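Local atomic coordinates of fusion protein of Nuclear RNA export factor 2 and Protein panoramix (Drosophila melanogaster, PDB entry 6IEW), a protein that acts with Panoramix, Piwi and Nxt1 in cotranscriptional transposon silencing in the ovary, its C-terminal UBA-type domain binding Panoramix. Residues A[11-15]-A[26-30]; A[20-25]-A[53-59]; A[41-45]-A[81-85]. One frame throughout, in Å; residues are numbered along the deposited sequence.

Contact 1 (A[11-15]-A[26-30]); sequences KLLLF and VTSIV
Leu12 and Phe15 of helix 4-19 pack against Val26, Ile29 and Val30 of helix 23-32 in a buried helix-helix contact made mainly by apolar side chains. Both helices belong to the Nxf2 part of the fusion, its TAP-C domain. The short segments run 9.8 Å apart at closest and are nearly perpendicular, with 103° between their N-to-C directions. The backbones come closest where Leu12 CA lies 6.3 Å from Val26 CA.

Phe15 makes the largest contribution, followed by Leu12. The Phe15 CG is anti to the backbone N (chi1 174°), which extends the ring across the surface of helix 23-32. Three methyl groups meet the ring obliquely. Val30 CG2 sits 3.6 Å from Phe15 CG, near the root of the ring. Ile29 CG2 is also 3.6 Å from Phe15 CZ, at the far end. Val26 CG1 touches the CD2 flank at 3.9 Å from Phe15 CD2. Val30 thus meets the root and shares the CD2 flank with Val26, while Ile29 takes the far end.

Val30 divides its methyls between two partners. Val30 CG2 packs on Phe15, while Val30 CG1 lies 3.8 Å from Leu12 CD2. The same Leu12 methyl also packs on Val26 CG1 and passes close to the backbone of Thr27. Val26 CG1 also touches the Leu12 carbonyl oxygen, 3.3 Å from Leu12 O. Leu12 and Val26 thus meet through main chain as well as side chain.

Trp35, in the loop after helix 23-32, touches both Leu12 and Val30. Ala40, Leu41 and Phe44 of helix 37-49 also pack against Phe15. An aromatic side chain of the first helix, enclosed by aliphatic residues of the second and by the third helix, here forms part of the hydrophobic core of a compact three-helix UBA-type bundle.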
# COMPACT_ATOMS: atom_id res chain seq x y z
N LYS A 11 -8.77 4.59 -5.75
CA LYS A 11 -7.80 3.50 -5.87
C LYS A 11 -6.52 3.82 -5.11
O LYS A 11 -5.88 2.91 -4.56
CB LYS A 11 -7.51 3.22 -7.34
CG LYS A 11 -8.68 2.61 -8.09
CD LYS A 11 -8.34 2.36 -9.54
CE LYS A 11 -9.54 1.77 -10.28
NZ LYS A 11 -9.29 1.66 -11.74
N LEU A 12 -6.13 5.09 -5.07
CA LEU A 12 -4.97 5.47 -4.27
C LEU A 12 -5.25 5.27 -2.78
O LEU A 12 -4.43 4.71 -2.05
CB LEU A 12 -4.59 6.93 -4.56
CG LEU A 12 -4.05 7.22 -5.96
CD1 LEU A 12 -4.15 8.71 -6.27
CD2 LEU A 12 -2.60 6.77 -6.08
N LEU A 13 -6.42 5.72 -2.33
CA LEU A 13 -6.78 5.58 -0.92
C LEU A 13 -6.96 4.12 -0.51
O LEU A 13 -6.64 3.75 0.62
CB LEU A 13 -8.03 6.39 -0.59
CG LEU A 13 -7.88 7.90 -0.43
CD1 LEU A 13 -9.04 8.47 0.37
CD2 LEU A 13 -6.55 8.23 0.24
N LEU A 14 -7.50 3.28 -1.40
CA LEU A 14 -7.57 1.84 -1.15
C LEU A 14 -6.21 1.30 -0.73
O LEU A 14 -6.08 0.60 0.28
CB LEU A 14 -7.99 1.16 -2.46
CG LEU A 14 -9.07 0.09 -2.62
CD1 LEU A 14 -10.15 0.19 -1.56
CD2 LEU A 14 -9.65 0.27 -4.01
N PHE A 15 -5.18 1.65 -1.50
CA PHE A 15 -3.83 1.18 -1.21
C PHE A 15 -3.25 1.89 -0.00
O PHE A 15 -2.58 1.26 0.83
CB PHE A 15 -2.97 1.40 -2.46
CG PHE A 15 -1.51 1.11 -2.26
CD1 PHE A 15 -1.02 -0.17 -2.49
CD2 PHE A 15 -0.63 2.11 -1.88
CE1 PHE A 15 0.33 -0.44 -2.33
CE2 PHE A 15 0.72 1.84 -1.71
CZ PHE A 15 1.19 0.56 -1.94
N VAL A 26 2.39 6.23 -2.07
CA VAL A 26 1.15 5.70 -2.64
C VAL A 26 1.09 5.98 -4.13
O VAL A 26 0.84 5.09 -4.94
CB VAL A 26 -0.07 6.28 -1.89
CG1 VAL A 26 -1.36 5.88 -2.57
CG2 VAL A 26 -0.05 5.83 -0.44
N THR A 27 1.36 7.23 -4.52
CA THR A 27 1.36 7.58 -5.94
C THR A 27 2.40 6.77 -6.70
O THR A 27 2.11 6.21 -7.76
CB THR A 27 1.66 9.07 -6.11
OG1 THR A 27 0.64 9.84 -5.45
CG2 THR A 27 1.71 9.45 -7.58
N SER A 28 3.62 6.69 -6.16
CA SER A 28 4.70 5.99 -6.85
C SER A 28 4.35 4.53 -7.11
O SER A 28 4.48 4.04 -8.24
CB SER A 28 5.97 6.10 -6.01
OG SER A 28 7.01 5.29 -6.54
N ILE A 29 3.88 3.83 -6.08
CA ILE A 29 3.66 2.39 -6.21
C ILE A 29 2.41 2.10 -7.03
O ILE A 29 2.42 1.22 -7.90
CB ILE A 29 3.62 1.74 -4.82
CG1 ILE A 29 4.99 1.90 -4.14
CG2 ILE A 29 3.24 0.26 -4.93
CD1 ILE A 29 4.99 1.52 -2.67
N VAL A 30 1.32 2.82 -6.77
CA VAL A 30 0.07 2.57 -7.49
C VAL A 30 0.24 2.85 -8.98
O VAL A 30 -0.23 2.08 -9.83
CB VAL A 30 -1.08 3.37 -6.86
CG1 VAL A 30 -2.31 3.38 -7.76
CG2 VAL A 30 -1.42 2.80 -5.49

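Contact 2 (A[20-25]-A[53-59]); sequences GLISTW and IPDLAFA
Leu21 and Phe58 both hold CG anti to their own carbonyl carbon (chi1 -68° and -65°), which sets their side chains alongside each other, running in the same direction. With Leu21 chi2 at 166°, the CD2 branch lies over one face of the Phe58 ring, offset toward its rim. This CH-pi contact places Leu21 CD2 4.1 Å from the centroid of the Phe58 ring. The same methyl also packs on Ala57 CB and Ile53 CG2.

The backbones beneath them form a single antiparallel bridge, in which Leu21 and Phe58 are the non-hydrogen-bonded pair. Ile22 N donates to Ala57 O at 2.8 Å in a nearly straight bond. Ala59 N donates to Gly20 O at 2.9 Å. A water donates to both Gly20 O and Ala59 O and ties the end of the bridge together.

Trp25, on the first turn of helix 23-32, covers the other end. Ala57 CB lies over one face of the indole, 3.7 Å from Trp25 CD2. Pro54 CD approaches obliquely, 3.5 Å from Trp25 CZ2, and Leu56 CD1 comes obliquely to Trp25 CZ3 at 3.6 Å. Phe44 of helix 37-49 backs both Leu21 and Phe58.

Within the Nxf2 part, the C-terminal segment with its 3-10 turn at 55-57 is thus fastened to the loop between the first two helices, an extension of the UBA-type bundle consistent with a TAP-C domain.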
# COMPACT_ATOMS: atom_id res chain seq x y z
N GLY A 20 -0.64 2.14 5.00
CA GLY A 20 -0.19 3.18 5.90
C GLY A 20 1.00 3.95 5.38
O GLY A 20 1.79 4.47 6.18
N LEU A 21 1.17 4.01 4.07
CA LEU A 21 2.23 4.80 3.46
C LEU A 21 1.75 6.22 3.21
O LEU A 21 0.56 6.48 3.04
CB LEU A 21 2.66 4.18 2.13
CG LEU A 21 3.37 2.83 2.20
CD1 LEU A 21 3.42 2.18 0.82
CD2 LEU A 21 4.77 3.00 2.76
N ILE A 22 2.71 7.16 3.21
CA ILE A 22 2.38 8.54 2.86
C ILE A 22 2.02 8.63 1.39
O ILE A 22 2.39 7.79 0.56
CB ILE A 22 3.51 9.51 3.24
CG1 ILE A 22 4.76 9.25 2.39
CG2 ILE A 22 3.82 9.43 4.72
CD1 ILE A 22 5.86 10.28 2.61
N SER A 23 1.29 9.70 1.05
CA SER A 23 0.76 9.83 -0.31
C SER A 23 1.86 9.77 -1.36
O SER A 23 1.63 9.27 -2.46
CB SER A 23 -0.03 11.13 -0.44
OG SER A 23 0.83 12.25 -0.50
N THR A 24 3.06 10.28 -1.03
CA THR A 24 4.16 10.28 -1.99
C THR A 24 4.47 8.88 -2.50
O THR A 24 4.67 8.67 -3.70
CB THR A 24 5.40 10.88 -1.33
OG1 THR A 24 5.04 12.10 -0.67
CG2 THR A 24 6.47 11.17 -2.37
N TRP A 25 4.52 7.90 -1.59
CA TRP A 25 4.81 6.54 -2.03
C TRP A 25 3.57 5.81 -2.52
O TRP A 25 3.69 4.88 -3.33
CB TRP A 25 5.57 5.75 -0.96
CG TRP A 25 7.03 5.84 -1.18
CD1 TRP A 25 7.82 4.96 -1.87
CD2 TRP A 25 7.89 6.91 -0.77
NE1 TRP A 25 9.12 5.40 -1.89
CE2 TRP A 25 9.19 6.60 -1.23
CE3 TRP A 25 7.70 8.09 -0.06
CZ2 TRP A 25 10.28 7.43 -0.99
CZ3 TRP A 25 8.78 8.92 0.18
CH2 TRP A 25 10.06 8.58 -0.29
N ILE A 53 11.93 1.17 0.23
CA ILE A 53 10.92 1.94 0.93
C ILE A 53 11.56 2.61 2.14
O ILE A 53 11.84 1.94 3.15
CB ILE A 53 9.73 1.07 1.36
CG1 ILE A 53 9.15 0.30 0.17
CG2 ILE A 53 8.65 1.93 2.02
CD1 ILE A 53 8.48 1.19 -0.87
N PRO A 54 11.83 3.91 2.09
CA PRO A 54 12.46 4.58 3.24
C PRO A 54 11.57 4.53 4.48
O PRO A 54 10.35 4.42 4.39
CB PRO A 54 12.62 6.03 2.76
CG PRO A 54 12.58 5.94 1.26
CD PRO A 54 11.64 4.83 0.95
N ASP A 55 12.22 4.61 5.64
CA ASP A 55 11.48 4.74 6.90
C ASP A 55 10.44 5.86 6.82
O ASP A 55 9.31 5.70 7.30
CB ASP A 55 12.45 5.05 8.05
CG ASP A 55 13.12 3.81 8.62
OD1 ASP A 55 12.96 2.71 8.05
OD2 ASP A 55 13.80 3.96 9.65
N LEU A 56 10.81 7.00 6.23
CA LEU A 56 9.91 8.14 6.21
C LEU A 56 8.68 7.92 5.34
O LEU A 56 7.76 8.75 5.38
CB LEU A 56 10.64 9.43 5.80
CG LEU A 56 11.34 9.57 4.45
CD1 LEU A 56 10.36 9.70 3.28
CD2 LEU A 56 12.26 10.78 4.48
N ALA A 57 8.64 6.85 4.54
CA ALA A 57 7.46 6.57 3.75
C ALA A 57 6.28 6.11 4.59
O ALA A 57 5.16 6.08 4.08
CB ALA A 57 7.77 5.54 2.67
N PHE A 58 6.50 5.75 5.85
CA PHE A 58 5.44 5.21 6.69
C PHE A 58 4.79 6.33 7.48
O PHE A 58 5.47 7.07 8.21
CB PHE A 58 5.99 4.10 7.59
CG PHE A 58 6.46 2.91 6.81
CD1 PHE A 58 5.54 1.97 6.36
CD2 PHE A 58 7.79 2.76 6.49
CE1 PHE A 58 5.96 0.89 5.62
CE2 PHE A 58 8.21 1.67 5.75
CZ PHE A 58 7.29 0.74 5.32
N ALA A 59 3.48 6.47 7.32
CA ALA A 59 2.73 7.53 7.97
C ALA A 59 2.67 7.31 9.48
O ALA A 59 2.81 6.18 9.98
CB ALA A 59 1.31 7.58 7.41
O HOH W 1 2.59 3.57 8.72

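Contact 3 (A[41-45]-A[81-85]); sequences LKLFI and AELVL
This is a helix-helix interface between the two parts of the engineered fusion: Leu41, Phe44 and Ile45 on the third helix of the Nxf2 UBA-type domain meet Ala81, Val84 and Leu85 on the Panoramix helix 70-93. The segments run broadly antiparallel, at 143° between their directions, and their axes come within 9.9 Å. The small Ala81 lies where the backbones approach most closely, with Leu41 CA 5.9 Å from Ala81 CA.

Ala81 CB is shared by three Nxf2 side chains. It lies at the edge of the Phe44 ring, in the ring plane, 3.9 Å from Phe44 CD2. Leu41 CD2 and Ile45 CD1 touch the same methyl a little less closely.

Leu41 spreads its branches. While CD2 faces Ala81, the Leu41 and Val84 side chains cross at about a right angle, with Leu41 CD1 3.6 Å from Val84 CG1. Leu85 CD2 packs 3.9 Å from Leu41 CB. Leu85 CD1 turns to Ile45, and the two side chains meet tip to tip, with Ile45 CD1 3.6 Å from Leu85 CD1.

At the exposed margin, Glu82 and Lys42 contribute aliphatic carbons. The Glu82 CB points away from helix 37-49, but a chi1 of -73° turns Glu82 CG back to 3.6 Å from Ile45 CD1. Lys42 CG lies 3.8 Å from Leu85 CD1, while Lys42 NZ makes a long, weak ion pair with Glu38.

Behind this surface, Phe15 of helix 4-19 touches both Leu41 and Phe44, joining the interface to the core of the domain. Segment 81-85 lies in the experimentally defined Nxf2-interacting region. In this engineered fusion an apolar strip of the Panoramix helix lies on the third helix of the UBA-type domain, consistent with that domain's reported binding of Panoramix.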
# COMPACT_ATOMS: atom_id res chain seq x y z
N LEU A 41 -0.04 -3.95 -4.07
CA LEU A 41 0.34 -4.54 -2.79
C LEU A 41 1.56 -5.44 -2.96
O LEU A 41 2.51 -5.38 -2.16
CB LEU A 41 -0.83 -5.31 -2.19
CG LEU A 41 -2.03 -4.45 -1.79
CD1 LEU A 41 -3.19 -5.34 -1.36
CD2 LEU A 41 -1.67 -3.47 -0.69
N LYS A 42 1.55 -6.28 -4.00
CA LYS A 42 2.71 -7.13 -4.26
C LYS A 42 3.95 -6.31 -4.54
O LYS A 42 5.06 -6.65 -4.10
CB LYS A 42 2.42 -8.06 -5.45
CG LYS A 42 1.35 -9.09 -5.20
CD LYS A 42 1.16 -9.96 -6.43
CE LYS A 42 0.12 -11.04 -6.19
NZ LYS A 42 -0.09 -11.87 -7.40
N LEU A 43 3.80 -5.22 -5.29
CA LEU A 43 4.94 -4.36 -5.61
C LEU A 43 5.49 -3.70 -4.36
O LEU A 43 6.71 -3.58 -4.20
CB LEU A 43 4.52 -3.33 -6.65
CG LEU A 43 5.61 -2.35 -7.10
CD1 LEU A 43 6.81 -3.10 -7.67
CD2 LEU A 43 5.06 -1.37 -8.12
N PHE A 44 4.61 -3.26 -3.46
CA PHE A 44 5.06 -2.70 -2.18
C PHE A 44 5.89 -3.71 -1.41
O PHE A 44 6.96 -3.38 -0.87
CB PHE A 44 3.85 -2.25 -1.36
CG PHE A 44 4.15 -2.09 0.11
CD1 PHE A 44 5.14 -1.22 0.55
CD2 PHE A 44 3.43 -2.81 1.06
CE1 PHE A 44 5.41 -1.08 1.90
CE2 PHE A 44 3.69 -2.67 2.40
CZ PHE A 44 4.69 -1.81 2.83
N ILE A 45 5.42 -4.96 -1.33
CA ILE A 45 6.14 -5.98 -0.58
C ILE A 45 7.51 -6.24 -1.19
O ILE A 45 8.51 -6.39 -0.47
CB ILE A 45 5.28 -7.26 -0.47
CG1 ILE A 45 4.08 -6.99 0.44
CG2 ILE A 45 6.11 -8.43 0.04
CD1 ILE A 45 2.97 -7.98 0.26
N ALA A 81 -0.62 -5.69 4.25
CA ALA A 81 -0.64 -5.93 2.81
C ALA A 81 -0.67 -7.42 2.51
O ALA A 81 -1.40 -7.87 1.62
CB ALA A 81 0.58 -5.27 2.16
N GLU A 82 0.11 -8.21 3.25
CA GLU A 82 0.13 -9.65 3.02
C GLU A 82 -1.20 -10.30 3.38
O GLU A 82 -1.64 -11.24 2.71
CB GLU A 82 1.29 -10.30 3.78
CG GLU A 82 2.65 -10.00 3.17
CD GLU A 82 3.79 -10.53 4.00
OE1 GLU A 82 3.57 -10.81 5.20
OE2 GLU A 82 4.91 -10.67 3.46
N LEU A 83 -1.86 -9.82 4.44
CA LEU A 83 -3.16 -10.38 4.80
C LEU A 83 -4.21 -10.08 3.74
O LEU A 83 -5.03 -10.94 3.41
CB LEU A 83 -3.62 -9.88 6.17
CG LEU A 83 -4.87 -10.57 6.72
CD1 LEU A 83 -4.55 -11.98 7.19
CD2 LEU A 83 -5.51 -9.75 7.83
N VAL A 84 -4.20 -8.86 3.20
CA VAL A 84 -5.17 -8.51 2.16
C VAL A 84 -4.93 -9.36 0.92
O VAL A 84 -5.88 -9.81 0.27
CB VAL A 84 -5.13 -7.00 1.86
CG1 VAL A 84 -5.94 -6.68 0.61
CG2 VAL A 84 -5.67 -6.23 3.05
N LEU A 85 -3.66 -9.59 0.56
CA LEU A 85 -3.36 -10.46 -0.57
C LEU A 85 -3.91 -11.86 -0.35
O LEU A 85 -4.46 -12.48 -1.27
CB LEU A 85 -1.86 -10.49 -0.83
CG LEU A 85 -1.26 -9.24 -1.46
CD1 LEU A 85 0.24 -9.35 -1.55
CD2 LEU A 85 -1.85 -9.01 -2.84

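Contact 1 is the most buried of the three and joins helices 4-19 and 23-32 by packing, without hydrogen bonds between the two segments. Contact 2 is partly buried. It again uses helix 23-32, but it holds a non-helical C-terminal segment, and backbone hydrogen bonds and a water supplement the packing. Contact 3 is also partly buried and the only one between the Nxf2 and Panoramix parts. Its apolar centre gives way to charged residues at the exposed margin. The three meet around a few residues: Leu21 of contact 2 touches Phe15 and Ile29 of contact 1, and also Phe44 of contact 3. Contacts 2 and 3 lie on opposite sides of the chain's centre.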